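Local coordinates for adherence and virulence protein A (Streptococcus pneumoniae, PDB 6PON), which is a fibronectin-binding protein that probably contributes to adherence and virulence of the pneumococcus, at residues I119-L130 against R154-P165. Numbering follows the deposited sequence.
Sequences IIEIMGKHSNIL and RTLLPGSTYIAP
Glu121 meets Arg154, Tyr162 and Pro165 with successive parts of one side chain. From CB, the first torsion (chi1 -52°) sets CG anti to the carbonyl carbon, and the chain runs on extended, the methylene Glu121 CG lying 4.1 Å from Pro165 CG. The carboxylate carbon is closer still, with Glu121 CD 3.5 Å from that same Pro165 CG. Beyond it the two oxygens divide the polar work. Glu121 OE1 receives Arg154 NH2 at 2.6 Å and Glu121 OE2 receives Arg154 NH1 at 2.9 Å, an end-on, two-nitrogen salt bridge in which both oxygens use their syn lone pairs. The planes of carboxylate and guanidinium differ by 11°, and an N-H...O angle of 172° at NH2 confirms a nearly straight bond. Glu121 OE2 takes a second bond on its anti lone pair, from Tyr162 OH at 2.7 Å, so the carboxylate is fixed from two directions and probably favoured as the anion. Residues 119-130 form a beta hairpin, paired through the backbones of Ile119 with Leu130 and Glu121 with Asn128, within the five-stranded antiparallel sheet of the NFACT N-terminal region; residues 154-165 are an irregular loop that packs against it. Arg154 NH1 also donates to the carbonyl O of Ile163, tying the guanidinium to its own loop. Apolar contacts flank the charges. Ile119 CD1 sits over one face of the Tyr162 ring, 3.8 Å from its centroid, a CH-pi contact, whereas Leu130 CD2 approaches the ring edge and lies 3.9 Å from Leu156 CD2. Leu156 sends its other methyl, Leu156 CD1, to within 3.5 Å of Asn128 ND2, which donates a hydrogen bond to Lys144 O.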
loop_
_atom_site.group_PDB
_atom_site.type_symbol
_atom_site.label_atom_id
_atom_site.label_comp_id
_atom_site.label_asym_id
_atom_site.label_seq_id
_atom_site.Cartn_x
_atom_site.Cartn_y
_atom_site.Cartn_z
ATOM N N ILE B 119 16.054 -27.567 -23.432
ATOM C CA ILE B 119 15.778 -27.083 -22.083
ATOM C C ILE B 119 17.060 -26.530 -21.476
ATOM O O ILE B 119 18.086 -27.225 -21.448
ATOM C CB ILE B 119 15.237 -28.197 -21.170
ATOM C CG1 ILE B 119 14.005 -28.880 -21.764
ATOM C CG2 ILE B 119 14.983 -27.641 -19.759
ATOM C CD1 ILE B 119 13.495 -30.072 -20.922
ATOM N N ILE B 120 16.993 -25.305 -20.941
ATOM C CA ILE B 120 18.084 -24.761 -20.142
ATOM C C ILE B 120 17.578 -24.557 -18.721
ATOM O O ILE B 120 16.515 -23.966 -18.512
ATOM C CB ILE B 120 18.670 -23.455 -20.725
ATOM C CG1 ILE B 120 19.801 -22.943 -19.829
ATOM C CG2 ILE B 120 17.597 -22.345 -20.914
ATOM C CD1 ILE B 120 20.504 -21.698 -20.359
ATOM N N GLU B 121 18.328 -25.080 -17.755
ATOM C CA GLU B 121 18.077 -24.896 -16.335
ATOM C C GLU B 121 19.217 -24.062 -15.784
ATOM O O GLU B 121 20.383 -24.467 -15.872
ATOM C CB GLU B 121 18.011 -26.235 -15.603
ATOM C CG GLU B 121 17.064 -27.248 -16.213
ATOM C CD GLU B 121 17.280 -28.620 -15.612
ATOM O OE1 GLU B 121 18.231 -28.737 -14.793
ATOM O OE2 GLU B 121 16.514 -29.559 -15.944
ATOM N N ILE B 122 18.881 -22.903 -15.234
ATOM C CA ILE B 122 19.864 -21.985 -14.678
ATOM C C ILE B 122 19.738 -22.110 -13.167
ATOM O O ILE B 122 18.923 -21.441 -12.530
ATOM C CB ILE B 122 19.653 -20.567 -15.178
ATOM C CG1 ILE B 122 19.766 -20.577 -16.701
ATOM C CG2 ILE B 122 20.680 -19.636 -14.571
ATOM C CD1 ILE B 122 19.164 -19.380 -17.362
ATOM N N MET B 123 20.552 -22.996 -12.597
ATOM C CA MET B 123 20.481 -23.443 -11.210
ATOM C C MET B 123 21.861 -23.455 -10.587
ATOM O O MET B 123 22.274 -24.435 -9.964
ATOM C CB MET B 123 19.879 -24.845 -11.109
ATOM C CG MET B 123 18.537 -25.019 -11.817
ATOM S SD MET B 123 17.201 -24.392 -10.799
ATOM C CE MET B 123 15.836 -24.392 -11.952
ATOM N N GLY B 124 22.612 -22.378 -10.781
ATOM C CA GLY B 124 23.938 -22.279 -10.207
ATOM C C GLY B 124 24.817 -23.480 -10.504
ATOM O O GLY B 124 25.048 -23.818 -11.668
ATOM N N LYS B 125 25.277 -24.148 -9.442
ATOM C CA LYS B 125 26.164 -25.298 -9.571
ATOM C C LYS B 125 25.545 -26.412 -10.417
ATOM O O LYS B 125 26.268 -27.188 -11.047
ATOM C CB LYS B 125 26.520 -25.795 -8.163
ATOM C CG LYS B 125 26.726 -27.288 -8.024
ATOM C CD LYS B 125 26.457 -27.738 -6.607
ATOM C CE LYS B 125 27.699 -27.592 -5.776
ATOM N NZ LYS B 125 28.761 -28.508 -6.273
ATOM N N HIS B 126 24.219 -26.494 -10.467
ATOM C CA HIS B 126 23.525 -27.558 -11.171
ATOM C C HIS B 126 22.966 -27.121 -12.515
ATOM O O HIS B 126 22.197 -27.872 -13.120
ATOM C CB HIS B 126 22.399 -28.099 -10.296
ATOM C CG HIS B 126 22.878 -28.706 -9.014
ATOM N ND1 HIS B 126 23.920 -29.609 -8.960
ATOM C CD2 HIS B 126 22.459 -28.539 -7.739
ATOM C CE1 HIS B 126 24.119 -29.971 -7.706
ATOM N NE2 HIS B 126 23.248 -29.333 -6.944
ATOM N N SER B 127 23.319 -25.928 -12.991
ATOM C CA SER B 127 22.861 -25.487 -14.301
ATOM C C SER B 127 23.228 -26.523 -15.346
ATOM O O SER B 127 24.243 -27.218 -15.225
ATOM C CB SER B 127 23.475 -24.142 -14.674
ATOM O OG SER B 127 23.169 -23.167 -13.696
ATOM N N ASN B 128 22.367 -26.647 -16.358
ATOM C CA ASN B 128 22.546 -27.655 -17.390
ATOM C C ASN B 128 21.696 -27.314 -18.610
ATOM O O ASN B 128 20.763 -26.509 -18.542
ATOM C CB ASN B 128 22.204 -29.051 -16.863
ATOM C CG ASN B 128 23.144 -30.118 -17.393
ATOM O OD1 ASN B 128 23.609 -30.055 -18.538
ATOM N ND2 ASN B 128 23.448 -31.092 -16.552
ATOM N N ILE B 129 22.056 -27.932 -19.737
ATOM C CA ILE B 129 21.383 -27.741 -21.016
ATOM C C ILE B 129 21.114 -29.122 -21.583
ATOM O O ILE B 129 22.030 -29.949 -21.671
ATOM C CB ILE B 129 22.220 -26.897 -21.999
ATOM C CG1 ILE B 129 22.484 -25.496 -21.434
ATOM C CG2 ILE B 129 21.528 -26.785 -23.355
ATOM C CD1 ILE B 129 23.482 -24.672 -22.277
ATOM N N LEU B 130 19.857 -29.382 -21.935
ATOM C CA LEU B 130 19.399 -30.720 -22.256
ATOM C C LEU B 130 18.521 -30.659 -23.491
ATOM O O LEU B 130 17.757 -29.705 -23.675
ATOM C CB LEU B 130 18.613 -31.350 -21.084
ATOM C CG LEU B 130 19.193 -31.210 -19.659
ATOM C CD1 LEU B 130 18.677 -29.940 -18.926
ATOM C CD2 LEU B 130 18.970 -32.464 -18.811
ATOM N N ARG B 154 18.349 -37.312 -9.901
ATOM C CA ARG B 154 18.022 -37.740 -11.249
ATOM C C ARG B 154 19.305 -38.102 -11.968
ATOM O O ARG B 154 20.394 -37.627 -11.630
ATOM C CB ARG B 154 17.277 -36.651 -12.020
ATOM C CG ARG B 154 17.979 -35.309 -11.960
ATOM C CD ARG B 154 17.176 -34.206 -12.625
ATOM N NE ARG B 154 17.986 -33.001 -12.691
ATOM C CZ ARG B 154 17.725 -31.942 -13.449
ATOM N NH1 ARG B 154 16.653 -31.917 -14.228
ATOM N NH2 ARG B 154 18.553 -30.910 -13.434
ATOM N N THR B 155 19.172 -38.937 -12.974
ATOM C CA THR B 155 20.309 -39.286 -13.800
ATOM C C THR B 155 20.239 -38.420 -15.053
ATOM O O THR B 155 19.212 -38.397 -15.743
ATOM C CB THR B 155 20.312 -40.787 -14.099
ATOM O OG1 THR B 155 20.445 -41.511 -12.864
ATOM C CG2 THR B 155 21.466 -41.155 -14.987
ATOM N N LEU B 156 21.307 -37.668 -15.315
ATOM C CA LEU B 156 21.366 -36.785 -16.478
ATOM C C LEU B 156 22.294 -37.431 -17.494
ATOM O O LEU B 156 23.473 -37.102 -17.596
ATOM C CB LEU B 156 21.816 -35.379 -16.102
ATOM C CG LEU B 156 20.806 -34.672 -15.201
ATOM C CD1 LEU B 156 21.144 -33.214 -15.058
ATOM C CD2 LEU B 156 19.399 -34.844 -15.737
ATOM N N LEU B 157 21.741 -38.366 -18.257
ATOM C CA LEU B 157 22.537 -39.103 -19.226
ATOM C C LEU B 157 21.663 -39.376 -20.437
ATOM O O LEU B 157 20.444 -39.520 -20.291
ATOM C CB LEU B 157 23.070 -40.424 -18.635
ATOM C CG LEU B 157 24.149 -40.411 -17.532
ATOM C CD1 LEU B 157 24.306 -41.793 -16.915
ATOM C CD2 LEU B 157 25.518 -39.937 -18.055
ATOM N N PRO B 158 22.240 -39.415 -21.637
ATOM C CA PRO B 158 21.461 -39.830 -22.816
ATOM C C PRO B 158 20.701 -41.122 -22.542
ATOM O O PRO B 158 21.221 -42.049 -21.917
ATOM C CB PRO B 158 22.527 -40.024 -23.903
ATOM C CG PRO B 158 23.680 -39.152 -23.472
ATOM C CD PRO B 158 23.636 -39.061 -21.967
ATOM N N GLY B 159 19.450 -41.168 -22.996
ATOM C CA GLY B 159 18.590 -42.314 -22.817
ATOM C C GLY B 159 17.754 -42.295 -21.551
ATOM O O GLY B 159 16.697 -42.927 -21.517
ATOM N N SER B 160 18.208 -41.594 -20.506
ATOM C CA SER B 160 17.412 -41.440 -19.299
ATOM C C SER B 160 16.188 -40.576 -19.580
ATOM O O SER B 160 16.215 -39.671 -20.424
ATOM C CB SER B 160 18.234 -40.802 -18.168
ATOM O OG SER B 160 19.285 -41.646 -17.717
ATOM N N THR B 161 15.106 -40.868 -18.856
ATOM C CA THR B 161 13.896 -40.066 -18.946
ATOM C C THR B 161 14.105 -38.753 -18.206
ATOM O O THR B 161 14.703 -38.724 -17.124
ATOM C CB THR B 161 12.717 -40.836 -18.357
ATOM O OG1 THR B 161 12.616 -42.103 -19.016
ATOM C CG2 THR B 161 11.410 -40.059 -18.541
ATOM N N TYR B 162 13.644 -37.658 -18.810
ATOM C CA TYR B 162 13.892 -36.340 -18.233
ATOM C C TYR B 162 13.085 -36.157 -16.959
ATOM O O TYR B 162 11.894 -36.475 -16.905
ATOM C CB TYR B 162 13.548 -35.221 -19.226
ATOM C CG TYR B 162 13.684 -33.833 -18.640
ATOM C CD1 TYR B 162 14.939 -33.252 -18.443
ATOM C CD2 TYR B 162 12.564 -33.105 -18.259
ATOM C CE1 TYR B 162 15.068 -31.974 -17.891
ATOM C CE2 TYR B 162 12.680 -31.837 -17.710
ATOM C CZ TYR B 162 13.932 -31.278 -17.525
ATOM O OH TYR B 162 14.032 -30.009 -16.982
ATOM N N ILE B 163 13.743 -35.636 -15.929
ATOM C CA ILE B 163 13.090 -35.258 -14.685
ATOM C C ILE B 163 13.414 -33.799 -14.417
ATOM O O ILE B 163 14.588 -33.405 -14.472
ATOM C CB ILE B 163 13.556 -36.115 -13.494
ATOM C CG1 ILE B 163 13.464 -37.613 -13.814
ATOM C CG2 ILE B 163 12.744 -35.747 -12.266
ATOM C CD1 ILE B 163 14.308 -38.498 -12.882
ATOM N N ALA B 164 12.382 -33.009 -14.108
ATOM C CA ALA B 164 12.573 -31.606 -13.792
ATOM C C ALA B 164 13.334 -31.457 -12.482
ATOM O O ALA B 164 13.347 -32.365 -11.654
ATOM C CB ALA B 164 11.232 -30.884 -13.680
ATOM N N PRO B 165 13.963 -30.313 -12.266
ATOM C CA PRO B 165 14.620 -30.074 -10.997
ATOM C C PRO B 165 13.627 -30.113 -9.849
ATOM O O PRO B 165 12.416 -29.919 -10.039
ATOM C CB PRO B 165 15.222 -28.669 -11.171
ATOM C CG PRO B 165 15.433 -28.561 -12.632
ATOM C CD PRO B 165 14.244 -29.247 -13.240
#